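Local coordinates for protein PA1221 (PDB 4DG8) that belongs to the ANL superfamily of AMP-binding enzymes, also carries a phosphopantetheine attachment region, and binds AMP in this structure, at residues Y309-N314 with R396-G401. Residues are numbered along the deposited sequence; the frame is centred on the assembly and turned at random.
With AMP (adenosine monophosphate), chain B.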
ATOM      1  N   TYR A 309      -6.598  -3.795  -8.374  1.00 20.24           N
ATOM      2  CA  TYR A 309      -5.437  -3.302  -9.109  1.00 25.27           C
ATOM      3  C   TYR A 309      -5.364  -1.797  -8.919  1.00 18.86           C
ATOM      4  O   TYR A 309      -6.389  -1.119  -8.969  1.00 18.79           O
ATOM      5  CB  TYR A 309      -5.559  -3.585 -10.615  1.00 17.61           C
ATOM      6  CG  TYR A 309      -4.833  -2.521 -11.419  1.00 26.72           C
ATOM      7  CD1 TYR A 309      -3.467  -2.613 -11.640  1.00 23.40           C
ATOM      8  CD2 TYR A 309      -5.504  -1.393 -11.908  1.00 25.49           C
ATOM      9  CE1 TYR A 309      -2.788  -1.646 -12.346  1.00 26.02           C
ATOM     10  CE2 TYR A 309      -4.830  -0.410 -12.614  1.00 22.99           C
ATOM     11  CZ  TYR A 309      -3.459  -0.546 -12.826  1.00 27.68           C
ATOM     12  OH  TYR A 309      -2.740   0.413 -13.512  1.00 26.11           O
ATOM     13  N   GLY A 310      -4.169  -1.272  -8.676  1.00 20.50           N
ATOM     14  CA  GLY A 310      -3.978   0.162  -8.791  1.00 22.53           C
ATOM     15  C   GLY A 310      -2.631   0.609  -8.272  1.00 25.44           C
ATOM     16  O   GLY A 310      -2.019  -0.087  -7.451  1.00 21.20           O
ATOM     17  N   PRO A 311      -2.163   1.786  -8.722  1.00 24.22           N
ATOM     18  CA  PRO A 311      -0.928   2.272  -8.103  1.00 23.36           C
ATOM     19  C   PRO A 311      -1.208   3.208  -6.929  1.00 22.25           C
ATOM     20  O   PRO A 311      -2.337   3.659  -6.736  1.00 24.74           O
ATOM     21  CB  PRO A 311      -0.247   3.021  -9.255  1.00 20.44           C
ATOM     22  CG  PRO A 311      -1.417   3.569 -10.067  1.00 23.57           C
ATOM     23  CD  PRO A 311      -2.562   2.585  -9.896  1.00 27.92           C
ATOM     24  N   THR A 312      -0.159   3.570  -6.206  1.00 23.43           N
ATOM     25  CA  THR A 312      -0.296   4.388  -4.999  1.00 25.00           C
ATOM     26  C   THR A 312      -0.745   5.824  -5.329  1.00 20.67           C
ATOM     27  O   THR A 312      -1.487   6.447  -4.563  1.00 22.55           O
ATOM     28  CB  THR A 312       1.038   4.377  -4.200  1.00 28.63           C
ATOM     29  OG1 THR A 312       1.371   3.024  -3.848  1.00 25.47           O
ATOM     30  CG2 THR A 312       0.958   5.247  -2.934  1.00 14.90           C
ATOM     31  N   GLU A 313      -0.296   6.334  -6.478  1.00 18.40           N
ATOM     32  CA  GLU A 313      -0.678   7.655  -6.981  1.00 18.18           C
ATOM     33  C   GLU A 313      -2.195   7.826  -7.182  1.00 22.03           C
ATOM     34  O   GLU A 313      -2.699   8.955  -7.337  1.00 21.58           O
ATOM     35  CB  GLU A 313       0.033   7.927  -8.321  1.00 22.27           C
ATOM     36  CG  GLU A 313       1.548   8.129  -8.237  1.00 21.95           C
ATOM     37  CD  GLU A 313       2.340   6.812  -8.154  1.00 31.44           C
ATOM     38  OE1 GLU A 313       1.734   5.724  -7.947  1.00 27.45           O
ATOM     39  OE2 GLU A 313       3.581   6.882  -8.314  1.00 21.38           O
ATOM     40  N   ASN A 314      -2.893   6.706  -7.330  1.00 20.60           N
ATOM     41  CA  ASN A 314      -4.362   6.669  -7.375  1.00 20.67           C
ATOM     42  C   ASN A 314      -5.024   6.116  -6.107  1.00 24.34           C
ATOM     43  O   ASN A 314      -6.131   5.577  -6.162  1.00 18.87           O
ATOM     44  CB  ASN A 314      -4.930   6.145  -8.699  1.00 17.91           C
ATOM     45  CG  ASN A 314      -6.416   6.518  -8.910  1.00 26.02           C
ATOM     46  OD1 ASN A 314      -6.885   7.586  -8.497  1.00 25.67           O
ATOM     47  ND2 ASN A 314      -7.158   5.618  -9.553  1.00 19.94           N
ATOM     48  N   ARG A 396      -7.743  16.203 -14.895  1.00 29.37           N
ATOM     49  CA  ARG A 396      -6.481  15.718 -14.359  1.00 25.90           C
ATOM     50  C   ARG A 396      -6.437  14.190 -14.411  1.00 30.47           C
ATOM     51  O   ARG A 396      -7.437  13.512 -14.155  1.00 32.52           O
ATOM     52  CB  ARG A 396      -6.273  16.222 -12.938  1.00 25.57           C
ATOM     53  CG  ARG A 396      -4.891  15.958 -12.367  1.00 28.63           C
ATOM     54  CD  ARG A 396      -4.673  16.857 -11.161  1.00 29.07           C
ATOM     55  NE  ARG A 396      -3.293  16.816 -10.689  1.00 31.10           N
ATOM     56  CZ  ARG A 396      -2.877  16.172  -9.601  1.00 30.58           C
ATOM     57  NH1 ARG A 396      -3.735  15.493  -8.839  1.00 28.31           N
ATOM     58  NH2 ARG A 396      -1.593  16.215  -9.271  1.00 32.35           N
ATOM     59  N   ALA A 397      -5.265  13.663 -14.750  1.00 22.09           N
ATOM     60  CA  ALA A 397      -5.082  12.239 -15.000  1.00 32.78           C
ATOM     61  C   ALA A 397      -3.673  11.758 -14.632  1.00 30.56           C
ATOM     62  O   ALA A 397      -2.694  12.499 -14.734  1.00 34.18           O
ATOM     63  CB  ALA A 397      -5.376  11.929 -16.472  1.00 27.86           C
ATOM     64  N   TYR A 398      -3.591  10.509 -14.202  1.00 35.90           N
ATOM     65  CA  TYR A 398      -2.327   9.851 -13.914  1.00 32.88           C
ATOM     66  C   TYR A 398      -2.110   8.696 -14.888  1.00 37.62           C
ATOM     67  O   TYR A 398      -2.917   7.756 -14.947  1.00 27.77           O
ATOM     68  CB  TYR A 398      -2.295   9.335 -12.465  1.00 31.64           C
ATOM     69  CG  TYR A 398      -1.026   8.578 -12.140  1.00 29.35           C
ATOM     70  CD1 TYR A 398       0.179   9.250 -11.946  1.00 33.46           C
ATOM     71  CD2 TYR A 398      -1.021   7.189 -12.063  1.00 24.28           C
ATOM     72  CE1 TYR A 398       1.365   8.552 -11.674  1.00 30.67           C
ATOM     73  CE2 TYR A 398       0.150   6.488 -11.781  1.00 24.49           C
ATOM     74  CZ  TYR A 398       1.343   7.179 -11.583  1.00 31.66           C
ATOM     75  OH  TYR A 398       2.514   6.491 -11.298  1.00 34.52           O
ATOM     76  N   ARG A 399      -1.031   8.787 -15.663  1.00 42.13           N
ATOM     77  CA  ARG A 399      -0.582   7.692 -16.523  1.00 42.75           C
ATOM     78  C   ARG A 399       0.197   6.673 -15.692  1.00 34.44           C
ATOM     79  O   ARG A 399       1.246   6.991 -15.132  1.00 34.13           O
ATOM     80  CB  ARG A 399       0.315   8.238 -17.634  1.00 45.97           C
ATOM     81  CG  ARG A 399      -0.365   9.261 -18.521  1.00 51.92           C
ATOM     82  CD  ARG A 399       0.621   9.923 -19.469  1.00 57.98           C
ATOM     83  NE  ARG A 399       1.201   8.982 -20.419  1.00 61.89           N
ATOM     84  CZ  ARG A 399       1.859   9.345 -21.520  1.00 74.74           C
ATOM     85  NH1 ARG A 399       2.013  10.636 -21.805  1.00 72.00           N
ATOM     86  NH2 ARG A 399       2.361   8.424 -22.339  1.00 74.81           N
ATOM     87  N   THR A 400      -0.306   5.445 -15.633  1.00 29.93           N
ATOM     88  CA  THR A 400       0.195   4.460 -14.681  1.00 31.61           C
ATOM     89  C   THR A 400       1.504   3.774 -15.086  1.00 27.74           C
ATOM     90  O   THR A 400       2.236   3.258 -14.225  1.00 22.59           O
ATOM     91  CB  THR A 400      -0.842   3.342 -14.456  1.00 30.96           C
ATOM     92  OG1 THR A 400      -1.150   2.752 -15.718  1.00 28.29           O
ATOM     93  CG2 THR A 400      -2.126   3.880 -13.812  1.00 22.92           C
ATOM     94  N   GLY A 401       1.769   3.735 -16.387  1.00 23.65           N
ATOM     95  CA  GLY A 401       2.826   2.887 -16.922  1.00 32.04           C
ATOM     96  C   GLY A 401       2.417   1.413 -16.974  1.00 36.46           C
ATOM     97  O   GLY A 401       3.224   0.534 -17.295  1.00 33.64           O
TER
HETATM   98  P   AMP B 701       1.757  -0.090  -5.475  1.00 26.02           P
HETATM   99  O1P AMP B 701       2.925  -0.343  -4.546  1.00 21.91           O
HETATM  100  O2P AMP B 701       0.353  -0.415  -4.984  1.00 21.46           O
HETATM  101  O3P AMP B 701       1.849   1.364  -5.899  1.00 18.74           O
HETATM  102  O5' AMP B 701       2.011  -0.828  -6.860  1.00 23.28           O
HETATM  103  C5' AMP B 701       1.197  -0.551  -7.982  1.00 19.44           C
HETATM  104  C4' AMP B 701       1.573  -1.401  -9.164  1.00 26.58           C
HETATM  105  O4' AMP B 701       1.492  -2.807  -8.813  1.00 25.16           O
HETATM  106  C3' AMP B 701       0.675  -1.268 -10.381  1.00 27.62           C
HETATM  107  O3' AMP B 701       0.979  -0.121 -11.166  1.00 25.55           O
HETATM  108  C2' AMP B 701       0.898  -2.589 -11.104  1.00 26.56           C
HETATM  109  O2' AMP B 701       2.127  -2.561 -11.821  1.00 24.71           O
HETATM  110  C1' AMP B 701       1.044  -3.558  -9.927  1.00 22.01           C
HETATM  111  N9  AMP B 701      -0.244  -4.200  -9.574  1.00 25.49           N
HETATM  112  C8  AMP B 701      -1.023  -3.837  -8.527  1.00 23.02           C
HETATM  113  N7  AMP B 701      -2.141  -4.599  -8.448  1.00 22.04           N
HETATM  114  C5  AMP B 701      -2.110  -5.475  -9.464  1.00 26.91           C
HETATM  115  C6  AMP B 701      -2.990  -6.569  -9.960  1.00 23.79           C
HETATM  116  N6  AMP B 701      -4.146  -6.868  -9.342  1.00 20.51           N
HETATM  117  N1  AMP B 701      -2.592  -7.261 -11.056  1.00 28.59           N
HETATM  118  C2  AMP B 701      -1.429  -6.961 -11.672  1.00 23.97           C
HETATM  119  N3  AMP B 701      -0.586  -5.986 -11.274  1.00 22.74           N
HETATM  120  C4  AMP B 701      -0.854  -5.216 -10.197  1.00 23.44           C
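Glu313 lies over one face of the Tyr398 ring: its CB stands 3.5 Å from the ring centroid and only 9° off the normal, a CH-pi contact near the middle of the face. With CG beside the backbone N (chi1 -69°) and a bend at the next bond, the glutamate chain runs out across the ring toward the phenol end, its carboxylate plane 18° from the ring plane.

The apolar packing continues through Pro311. Its CG meets Tyr398 CE2 obliquely at 3.7 Å and Thr400 CG2 at 3.8 Å, resting against two neighbouring side chains that point to the same side of strand 393-406. Thr400 CG2 also takes the end of the Tyr309 side chain, 3.5 Å from OH.

Polar groups here look elsewhere for their main partners. The Glu313 carboxylate forms a salt bridge through OE1 with Arg428 and a hydrogen bond through OE2 with Tyr374. Tyr309 OH bonds to Asp402, itself a partner of AMP, and Thr400 OG1 to the backbone oxygen of Ile363.

On the nucleotide side, Thr312 grips one phosphate oxygen twice: OG1 donates to AMP O3P at 2.7 Å, and the backbone N adds a weak bond to the same oxygen at 3.0 Å. Tyr309 presents a ring edge to the adenine, with CD1 3.8 Å from AMP C5.

The loop after strand 304-309 thus has two sides at work. Thr312 turns from the strand to hold phosphate, while Pro311 and Glu313 pack the loop, which lines the AMP pocket with Tyr309 to Thr312, against strand 393-406 through buried carbon contacts. Arg428 and Tyr374 hold one carboxylate oxygen each, which helps fix the rotation of that group while Glu313 CB rests on the Tyr398 face.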